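Local coordinates for protein glutathione transferase (Phanerochaete chrysosporium, PDB 4F0C) that binds oxidized glutathione disulfide in a GST fold and probably transfers glutathione to small electrophilic compounds, at residues G18-M23 against F107-G112; Q159-D164 against I168-F173; W176-V181 against R202-L207. One frame throughout, in Å; residues are numbered along the deposited sequence.

Contact 1 (G18-M23 against F107-G112); sequences GWKVDM and FFQASG
Lys20 NZ is surrounded by four acceptors that share its three N-H groups: Gln109 OE1 at 2.8 Å, a water at 2.8 Å from NZ, and, outside these segments, the hydroxyl of Ser74 and the carboxylate of Asp75, its charge partner in a salt bridge. The ammonium does not meet the amide along a lone pair: it sits above the carbonyl plane, 38° out of it, with a C=O...N angle of 108°. Its distance to Gln109 NE2 is 3.4 Å, two donors that cannot bond directly; the water resolves this by accepting from both, lying 3.1 Å from NE2. Gln109 NE2 also donates to Gln113 OE1, so both ends of the amide are engaged and its flip is probably fixed. The lysine spans the gap because its chain is extended beyond CG, whereas Gln109 bends at chi2 (-76°) to meet it from the opposite direction. Lys20 also touches the bound glutathione disulfide, which places this buried network at the pocket wall. In the fold it joins helix 18-28 of the thioredoxin-like domain to the long helix 96-126 of the helical domain; helix 74-85 brings Ser74 and Asp75, and helix 174-184 packs against Lys20 through Ile175 and against Gln109 through Trp176.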
# COMPACT_ATOMS: atom_id res chain seq x y z
N GLY A 18 -10.17 6.16 7.37
CA GLY A 18 -11.56 5.92 7.02
C GLY A 18 -12.20 7.09 6.28
O GLY A 18 -13.24 6.93 5.63
N TRP A 19 -11.61 8.28 6.40
CA TRP A 19 -12.22 9.49 5.81
C TRP A 19 -12.14 9.50 4.28
O TRP A 19 -12.94 10.17 3.64
CB TRP A 19 -11.63 10.78 6.45
CG TRP A 19 -12.04 10.80 7.90
CD1 TRP A 19 -11.29 10.41 8.99
CD2 TRP A 19 -13.36 11.10 8.41
NE1 TRP A 19 -12.06 10.49 10.14
CE2 TRP A 19 -13.32 10.92 9.81
CE3 TRP A 19 -14.55 11.55 7.82
CZ2 TRP A 19 -14.45 11.13 10.63
CZ3 TRP A 19 -15.68 11.77 8.65
CH2 TRP A 19 -15.61 11.55 10.03
N LYS A 20 -11.20 8.74 3.71
CA LYS A 20 -11.20 8.55 2.25
C LYS A 20 -12.52 7.96 1.81
O LYS A 20 -13.10 8.37 0.79
CB LYS A 20 -10.13 7.53 1.81
CG LYS A 20 -8.68 7.88 2.19
CD LYS A 20 -7.82 6.66 1.80
CE LYS A 20 -6.44 6.67 2.47
NZ LYS A 20 -5.74 5.36 2.16
N VAL A 21 -12.98 6.95 2.56
CA VAL A 21 -14.20 6.25 2.20
C VAL A 21 -15.41 7.15 2.47
O VAL A 21 -16.32 7.20 1.66
CB VAL A 21 -14.35 4.96 3.01
CG1 VAL A 21 -15.63 4.24 2.64
CG2 VAL A 21 -13.12 4.04 2.72
N ASP A 22 -15.44 7.80 3.62
CA ASP A 22 -16.49 8.80 3.90
C ASP A 22 -16.62 9.80 2.73
O ASP A 22 -17.73 10.08 2.26
CB ASP A 22 -16.17 9.50 5.22
CG ASP A 22 -17.22 10.53 5.63
OD1 ASP A 22 -17.17 11.69 5.15
OD2 ASP A 22 -18.09 10.16 6.44
N MET A 23 -15.49 10.36 2.26
CA MET A 23 -15.52 11.30 1.13
C MET A 23 -16.19 10.70 -0.11
O MET A 23 -17.05 11.32 -0.72
CB MET A 23 -14.10 11.71 0.73
CG MET A 23 -13.47 12.70 1.68
SD MET A 23 -11.71 12.99 1.36
CE MET A 23 -11.31 13.91 2.85
N PHE A 107 -2.04 2.32 -5.26
CA PHE A 107 -0.97 1.60 -4.57
C PHE A 107 0.11 2.56 -4.10
O PHE A 107 0.69 2.36 -3.02
CB PHE A 107 -0.37 0.46 -5.41
CG PHE A 107 -1.13 -0.85 -5.23
CD1 PHE A 107 -0.90 -1.67 -4.11
CD2 PHE A 107 -2.12 -1.23 -6.14
CE1 PHE A 107 -1.64 -2.86 -3.92
CE2 PHE A 107 -2.85 -2.42 -5.97
CZ PHE A 107 -2.63 -3.23 -4.86
N PHE A 108 0.37 3.59 -4.90
CA PHE A 108 1.35 4.59 -4.45
C PHE A 108 0.83 5.33 -3.20
O PHE A 108 1.57 5.54 -2.23
CB PHE A 108 1.73 5.58 -5.58
CG PHE A 108 2.64 6.70 -5.11
CD1 PHE A 108 3.79 6.42 -4.40
CD2 PHE A 108 2.33 8.03 -5.36
CE1 PHE A 108 4.66 7.47 -3.94
CE2 PHE A 108 3.19 9.08 -4.93
CZ PHE A 108 4.35 8.79 -4.21
N GLN A 109 -0.44 5.69 -3.22
CA GLN A 109 -1.03 6.31 -2.03
C GLN A 109 -0.89 5.35 -0.83
O GLN A 109 -0.47 5.74 0.27
CB GLN A 109 -2.52 6.62 -2.26
CG GLN A 109 -3.12 7.49 -1.13
CD GLN A 109 -3.40 6.67 0.15
OE1 GLN A 109 -3.94 5.56 0.09
NE2 GLN A 109 -3.02 7.23 1.32
N ALA A 110 -1.31 4.10 -1.03
CA ALA A 110 -1.40 3.16 0.10
C ALA A 110 -0.05 2.76 0.71
O ALA A 110 0.03 2.48 1.93
CB ALA A 110 -2.17 1.90 -0.31
N SER A 111 0.99 2.71 -0.12
CA SER A 111 2.29 2.20 0.33
C SER A 111 3.28 3.34 0.55
O SER A 111 4.23 3.22 1.32
CB SER A 111 2.86 1.19 -0.71
OG SER A 111 3.12 1.81 -1.96
N GLY A 112 3.07 4.45 -0.14
CA GLY A 112 4.07 5.52 -0.16
C GLY A 112 3.58 6.78 0.54
O GLY A 112 4.40 7.57 0.98
O HOH W 1 -3.42 5.32 3.72

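Contact 2 (Q159-D164 against I168-F173); sequences QWLVAD and IADISF
Leu161 and Asp170 join the loop after helix 134-155 to the start of helix 168-172, where the sequence Thr-Ile-Ala-Asp forms the N-capping box known from glutathione transferases. Polar bonds define the box. Asp170 OD2 accepts from Thr167 N, and Thr167 OG1 accepts from Ala169 N, while Leu166 and Ile171 touch as the accompanying hydrophobic staple. The other carboxylate oxygen reaches the loop: Leu161 N donates to the syn lone pair of Asp170 OD1 over 2.9 Å at a nearly straight 164°, and Trp203 NE1 of helix 198-209 binds the same OD1. A water lies 2.6 Å from Asp170 OD2 and accepts from Val162 N at 2.8 Å, extending the link by one residue. With CG beside its own backbone N (chi1 -50°), the carboxylate is turned back toward the first turn of the helix and the loop. With an alanine here the carboxylate is gone, which would probably leave Leu161 N, Trp203 NE1 and Thr167 N without this acceptor and the loop less firmly tied to the helix start.

The ring contact is of another kind. Trp160 CE3 lies 3.7 Å from Asp170 CG, with OD1 at the indole edge in the ring plane and the carboxylate turned 71° from it.

Apolar packing adds to these bonds. Leu161 CD1 meets Phe173 CE2 at 3.7 Å, the two side chains crossing nearly at right angles, and the same methyl lies 4.3 Å from Ala169 CB. Val162 CG2 approaches that CB equally closely. Three residues further on, Ser172 OG donates to Ala169 O over 2.8 Å, tilted from the carbonyl plane, while this oxygen also lies in plane at the edge of the Phe173 ring.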
# COMPACT_ATOMS: atom_id res chain seq x y z
N GLN A 159 -3.97 17.76 -14.90
CA GLN A 159 -4.95 18.33 -13.97
C GLN A 159 -5.24 17.36 -12.82
O GLN A 159 -5.40 17.78 -11.67
CB GLN A 159 -6.25 18.67 -14.70
CG GLN A 159 -7.24 19.36 -13.78
CD GLN A 159 -8.44 19.91 -14.50
OE1 GLN A 159 -8.65 19.64 -15.70
NE2 GLN A 159 -9.24 20.68 -13.77
N TRP A 160 -5.35 16.08 -13.16
CA TRP A 160 -5.73 15.00 -12.24
C TRP A 160 -4.79 13.83 -12.51
O TRP A 160 -4.20 13.75 -13.58
CB TRP A 160 -7.17 14.53 -12.55
CG TRP A 160 -8.22 15.60 -12.45
CD1 TRP A 160 -8.95 16.14 -13.46
CD2 TRP A 160 -8.66 16.25 -11.25
NE1 TRP A 160 -9.82 17.10 -12.97
CE2 TRP A 160 -9.66 17.19 -11.62
CE3 TRP A 160 -8.30 16.14 -9.90
CZ2 TRP A 160 -10.30 18.01 -10.69
CZ3 TRP A 160 -8.94 16.97 -8.98
CH2 TRP A 160 -9.93 17.87 -9.38
N LEU A 161 -4.68 12.88 -11.59
CA LEU A 161 -3.67 11.83 -11.76
C LEU A 161 -3.89 10.92 -12.96
O LEU A 161 -2.93 10.54 -13.62
CB LEU A 161 -3.56 10.96 -10.49
CG LEU A 161 -2.96 11.76 -9.33
CD1 LEU A 161 -3.08 10.97 -8.02
CD2 LEU A 161 -1.50 12.12 -9.61
N VAL A 162 -5.14 10.57 -13.26
CA VAL A 162 -5.39 9.60 -14.34
C VAL A 162 -6.48 10.06 -15.25
O VAL A 162 -7.49 10.59 -14.79
CB VAL A 162 -5.84 8.22 -13.76
CG1 VAL A 162 -5.93 7.19 -14.89
CG2 VAL A 162 -4.82 7.76 -12.66
N ALA A 163 -6.26 9.87 -16.55
CA ALA A 163 -7.32 10.06 -17.55
C ALA A 163 -7.90 11.48 -17.60
O ALA A 163 -9.00 11.66 -18.11
CB ALA A 163 -8.45 9.03 -17.34
N ASP A 164 -7.17 12.44 -17.06
CA ASP A 164 -7.58 13.85 -17.07
C ASP A 164 -8.99 14.03 -16.50
O ASP A 164 -9.75 14.89 -16.95
CB ASP A 164 -7.50 14.44 -18.50
CG ASP A 164 -6.07 14.71 -18.94
OD1 ASP A 164 -5.14 14.69 -18.10
OD2 ASP A 164 -5.87 14.98 -20.15
N ILE A 168 -11.00 8.26 -7.81
CA ILE A 168 -10.61 7.87 -6.47
C ILE A 168 -9.09 7.90 -6.29
O ILE A 168 -8.62 7.97 -5.16
CB ILE A 168 -11.19 6.49 -6.06
CG1 ILE A 168 -10.92 5.44 -7.17
CG2 ILE A 168 -12.70 6.65 -5.80
CD1 ILE A 168 -11.08 3.96 -6.65
N ALA A 169 -8.32 7.86 -7.39
CA ALA A 169 -6.86 8.01 -7.22
C ALA A 169 -6.57 9.35 -6.56
O ALA A 169 -5.82 9.40 -5.59
CB ALA A 169 -6.08 7.87 -8.52
N ASP A 170 -7.18 10.43 -7.05
CA ASP A 170 -6.96 11.75 -6.45
C ASP A 170 -7.53 11.80 -5.05
O ASP A 170 -6.88 12.29 -4.11
CB ASP A 170 -7.59 12.87 -7.30
CG ASP A 170 -7.20 12.76 -8.77
OD1 ASP A 170 -6.09 13.24 -9.10
OD2 ASP A 170 -7.97 12.16 -9.56
N ILE A 171 -8.76 11.29 -4.90
CA ILE A 171 -9.45 11.43 -3.63
C ILE A 171 -8.68 10.73 -2.51
O ILE A 171 -8.63 11.21 -1.38
CB ILE A 171 -10.90 10.89 -3.70
CG1 ILE A 171 -11.72 11.73 -4.70
CG2 ILE A 171 -11.58 10.89 -2.31
CD1 ILE A 171 -13.11 11.11 -4.99
N SER A 172 -8.05 9.60 -2.86
CA SER A 172 -7.37 8.77 -1.87
C SER A 172 -6.24 9.51 -1.15
O SER A 172 -5.90 9.16 -0.02
CB SER A 172 -6.82 7.48 -2.52
OG SER A 172 -5.66 7.79 -3.29
N PHE A 173 -5.68 10.55 -1.78
CA PHE A 173 -4.55 11.30 -1.20
C PHE A 173 -4.97 12.44 -0.28
O PHE A 173 -4.13 13.00 0.44
CB PHE A 173 -3.68 11.94 -2.30
CG PHE A 173 -2.77 10.98 -3.02
CD1 PHE A 173 -1.46 10.83 -2.62
CD2 PHE A 173 -3.22 10.26 -4.12
CE1 PHE A 173 -0.61 9.94 -3.29
CE2 PHE A 173 -2.39 9.37 -4.79
CZ PHE A 173 -1.07 9.23 -4.39
O HOH W 2 -7.50 10.72 -11.69

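Contact 3 (W176-V181 against R202-L207); sequences WNATAV and RWHTAL. With GDS (oxidized glutathione disulfide), chain B.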
# COMPACT_ATOMS: atom_id res chain seq x y z
N TRP A 176 -4.62 12.46 4.08
CA TRP A 176 -3.25 12.54 4.59
C TRP A 176 -2.54 13.82 4.17
O TRP A 176 -1.70 14.35 4.91
CB TRP A 176 -2.42 11.32 4.18
CG TRP A 176 -2.62 10.11 5.07
CD1 TRP A 176 -3.28 8.95 4.74
CD2 TRP A 176 -2.16 9.95 6.42
NE1 TRP A 176 -3.25 8.09 5.81
CE2 TRP A 176 -2.56 8.67 6.85
CE3 TRP A 176 -1.42 10.75 7.31
CZ2 TRP A 176 -2.28 8.17 8.12
CZ3 TRP A 176 -1.13 10.27 8.58
CH2 TRP A 176 -1.55 8.99 8.97
N ASN A 177 -2.85 14.33 2.98
CA ASN A 177 -2.23 15.62 2.58
C ASN A 177 -2.71 16.75 3.45
O ASN A 177 -1.94 17.64 3.82
CB ASN A 177 -2.45 15.94 1.09
CG ASN A 177 -1.51 15.15 0.18
OD1 ASN A 177 -0.47 14.66 0.63
ND2 ASN A 177 -1.86 15.04 -1.09
N ALA A 178 -3.99 16.71 3.82
CA ALA A 178 -4.53 17.77 4.68
C ALA A 178 -3.86 17.70 6.05
O ALA A 178 -3.49 18.71 6.63
CB ALA A 178 -6.08 17.62 4.82
N THR A 179 -3.73 16.48 6.57
CA THR A 179 -3.04 16.21 7.82
C THR A 179 -1.57 16.71 7.77
O THR A 179 -1.08 17.34 8.71
CB THR A 179 -3.06 14.68 8.07
OG1 THR A 179 -4.43 14.22 8.09
CG2 THR A 179 -2.38 14.33 9.36
N ALA A 180 -0.88 16.43 6.67
CA ALA A 180 0.51 16.87 6.53
C ALA A 180 0.62 18.39 6.52
O ALA A 180 1.44 18.99 7.25
CB ALA A 180 1.12 16.28 5.26
N VAL A 181 -0.18 19.03 5.67
CA VAL A 181 -0.09 20.48 5.51
C VAL A 181 -0.46 21.23 6.80
O VAL A 181 0.15 22.26 7.12
CB VAL A 181 -0.99 20.95 4.33
CG1 VAL A 181 -1.18 22.46 4.34
CG2 VAL A 181 -0.37 20.46 3.00
N ARG A 202 -2.62 23.51 -5.89
CA ARG A 202 -3.76 23.74 -6.81
C ARG A 202 -4.73 22.56 -6.76
O ARG A 202 -5.95 22.73 -6.62
CB ARG A 202 -3.25 23.89 -8.24
CG ARG A 202 -4.33 24.08 -9.30
CD ARG A 202 -3.83 23.63 -10.69
NE ARG A 202 -3.82 22.18 -10.83
CZ ARG A 202 -2.76 21.46 -11.21
NH1 ARG A 202 -1.59 22.07 -11.48
NH2 ARG A 202 -2.87 20.14 -11.34
N TRP A 203 -4.17 21.37 -6.90
CA TRP A 203 -4.95 20.13 -6.95
C TRP A 203 -5.61 19.84 -5.62
O TRP A 203 -6.82 19.53 -5.56
CB TRP A 203 -3.98 19.03 -7.35
CG TRP A 203 -4.33 17.55 -7.23
CD1 TRP A 203 -5.09 16.81 -8.08
CD2 TRP A 203 -3.76 16.62 -6.30
NE1 TRP A 203 -5.06 15.47 -7.72
CE2 TRP A 203 -4.22 15.33 -6.63
CE3 TRP A 203 -2.88 16.76 -5.20
CZ2 TRP A 203 -3.86 14.19 -5.91
CZ3 TRP A 203 -2.52 15.63 -4.48
CH2 TRP A 203 -3.01 14.36 -4.84
N HIS A 204 -4.84 19.93 -4.54
CA HIS A 204 -5.40 19.71 -3.20
C HIS A 204 -6.51 20.71 -2.92
O HIS A 204 -7.56 20.36 -2.40
CB HIS A 204 -4.31 19.84 -2.13
CG HIS A 204 -4.78 19.54 -0.75
ND1 HIS A 204 -5.02 18.25 -0.31
CD2 HIS A 204 -5.05 20.35 0.30
CE1 HIS A 204 -5.44 18.28 0.94
NE2 HIS A 204 -5.46 19.54 1.35
N THR A 205 -6.31 21.97 -3.30
CA THR A 205 -7.33 22.98 -3.01
C THR A 205 -8.60 22.70 -3.80
O THR A 205 -9.71 22.88 -3.30
CB THR A 205 -6.81 24.42 -3.30
OG1 THR A 205 -5.69 24.66 -2.45
CG2 THR A 205 -7.90 25.49 -3.07
N ALA A 206 -8.44 22.26 -5.04
CA ALA A 206 -9.59 21.96 -5.86
C ALA A 206 -10.38 20.80 -5.20
O ALA A 206 -11.61 20.83 -5.14
CB ALA A 206 -9.19 21.62 -7.29
N LEU A 207 -9.66 19.82 -4.64
CA LEU A 207 -10.30 18.67 -4.00
C LEU A 207 -11.06 19.06 -2.74
O LEU A 207 -12.23 18.72 -2.59
CB LEU A 207 -9.26 17.57 -3.70
CG LEU A 207 -8.74 16.83 -4.94
CD1 LEU A 207 -7.37 16.20 -4.72
CD2 LEU A 207 -9.78 15.77 -5.36
N1 GDS B . -3.41 0.44 5.04
CA1 GDS B . -4.56 0.62 6.00
C1 GDS B . -5.79 1.33 5.30
OE1 GDS B . -5.56 2.21 4.41
OE2 GDS B . -6.94 0.92 5.61
CB1 GDS B . -4.16 1.45 7.27
CG1 GDS B . -5.35 1.60 8.24
CD1 GDS B . -4.87 2.25 9.50
O1 GDS B . -3.73 2.62 9.70
N2 GDS B . -5.86 2.41 10.45
CA2 GDS B . -5.56 3.01 11.77
C2 GDS B . -5.88 2.02 12.87
O2 GDS B . -6.92 1.35 12.80
CB2 GDS B . -6.48 4.22 12.05
SG2 GDS B . -5.98 5.61 11.01
N3 GDS B . -5.04 1.98 13.92
CA3 GDS B . -5.32 1.09 15.01
C3 GDS B . -4.07 0.33 15.43
OE3 GDS B . -4.10 -0.30 16.51
OE4 GDS B . -3.14 0.34 14.60
N4 GDS B . -1.42 4.24 9.22
CA4 GDS B . -0.47 4.04 8.12
C4 GDS B . -1.25 4.08 6.78
OE5 GDS B . -2.27 4.81 6.70
OE6 GDS B . -0.78 3.38 5.86
C5 GDS B . -1.05 4.92 10.36
O5 GDS B . 0.07 5.40 10.54
CA5 GDS B . -2.11 5.10 11.45
N5 GDS B . -1.46 5.20 12.79
CB5 GDS B . -2.89 6.38 11.12
SG5 GDS B . -4.40 6.49 12.16
CA6 GDS B . -0.26 2.06 15.19
C6 GDS B . 1.29 2.38 15.21
OE7 GDS B . 2.01 1.75 16.01
OE8 GDS B . 1.69 3.24 14.40
N6 GDS B . -0.52 0.75 15.78
CB6 GDS B . -0.98 3.21 15.94
CG6 GDS B . -1.06 4.51 15.12
CD6 GDS B . -1.79 4.28 13.80
O6 GDS B . -2.62 3.39 13.59
O HOH W 3 -4.48 15.95 -1.81
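The imidazole of His204 fits against the start of segment 176-181, touching two consecutive residues. Its CE1 lies 3.6 Å from Ala178 N, and its ND1 is 3.7 Å from Asn177 CB; both approach the ring obliquely. The methyl of Ala178 stands at the ring edge, in plane, with CB 4.0 Å from His204 CE1. Beside this, Asn177 ND2 comes within 3.5 Å of Trp203 CZ3, the amide plane turned 66° from the indole.

No direct hydrogen bond crosses the pair; a water provides the polar link. It accepts from Asn177 ND2 at 2.9 Å and pairs with His204 ND1 at 2.8 Å, in the plane of the imidazole. Because the water occupies ND1 and the Ala178 methyl abuts the ring edge, the rotation of His204 is likely to be restricted. Its CB points toward the other helix, and CG anti to the backbone N (chi1 -176°) carries the ring on to it.

In the second shell, Asn177 OD1 receives a weak bond from Gln113 NE2, and Leu207 CD1 lies over one face of the Trp203 ring, toward its rim. One residue before Asn177, the end of the Trp176 side chain leads away to the ligand: its CZ2 packs 3.5 Å from CB5 of the glutathione disulfide, and its NE1 is hydrogen-bonded to Asn17 OD1. Asn17 ND2 also binds the disulfide.

The two short helical segments run at 114° with axes 11.3 Å apart, a spacing bridged by side chains. This packing joins helix 174-184 to helix 198-209 within the helical domain, with Phe148 of helix 134-155 and Phe117 of helix 96-126 against Asn177.

The three contacts touch one another pairwise, with centres 12 to 13 Å apart; contacts 2 and 3 lie in the helical domain, and contact 1 ties it to the thioredoxin-like domain. Contacts 2 and 3 meet through the probable hydrogen bond between Asp170 OD1 and Trp203 NE1 (2.8 Å), and Phe173 CB packs 3.6 Å from Trp203 CH2. Contact 1 meets contact 2 where Gln109 CG approaches Ser172 OG at 3.3 Å, and contact 3 where Gln109 NE2 lies 3.8 Å from Trp176 CD1. Lys20 and Trp176 bring contacts 1 and 3 to the pocket, to which Ser111 of the second subunit adds a hydrogen bond; contact 2 stands back, its Phe173 side chain about 11 Å from the glutathione disulfide.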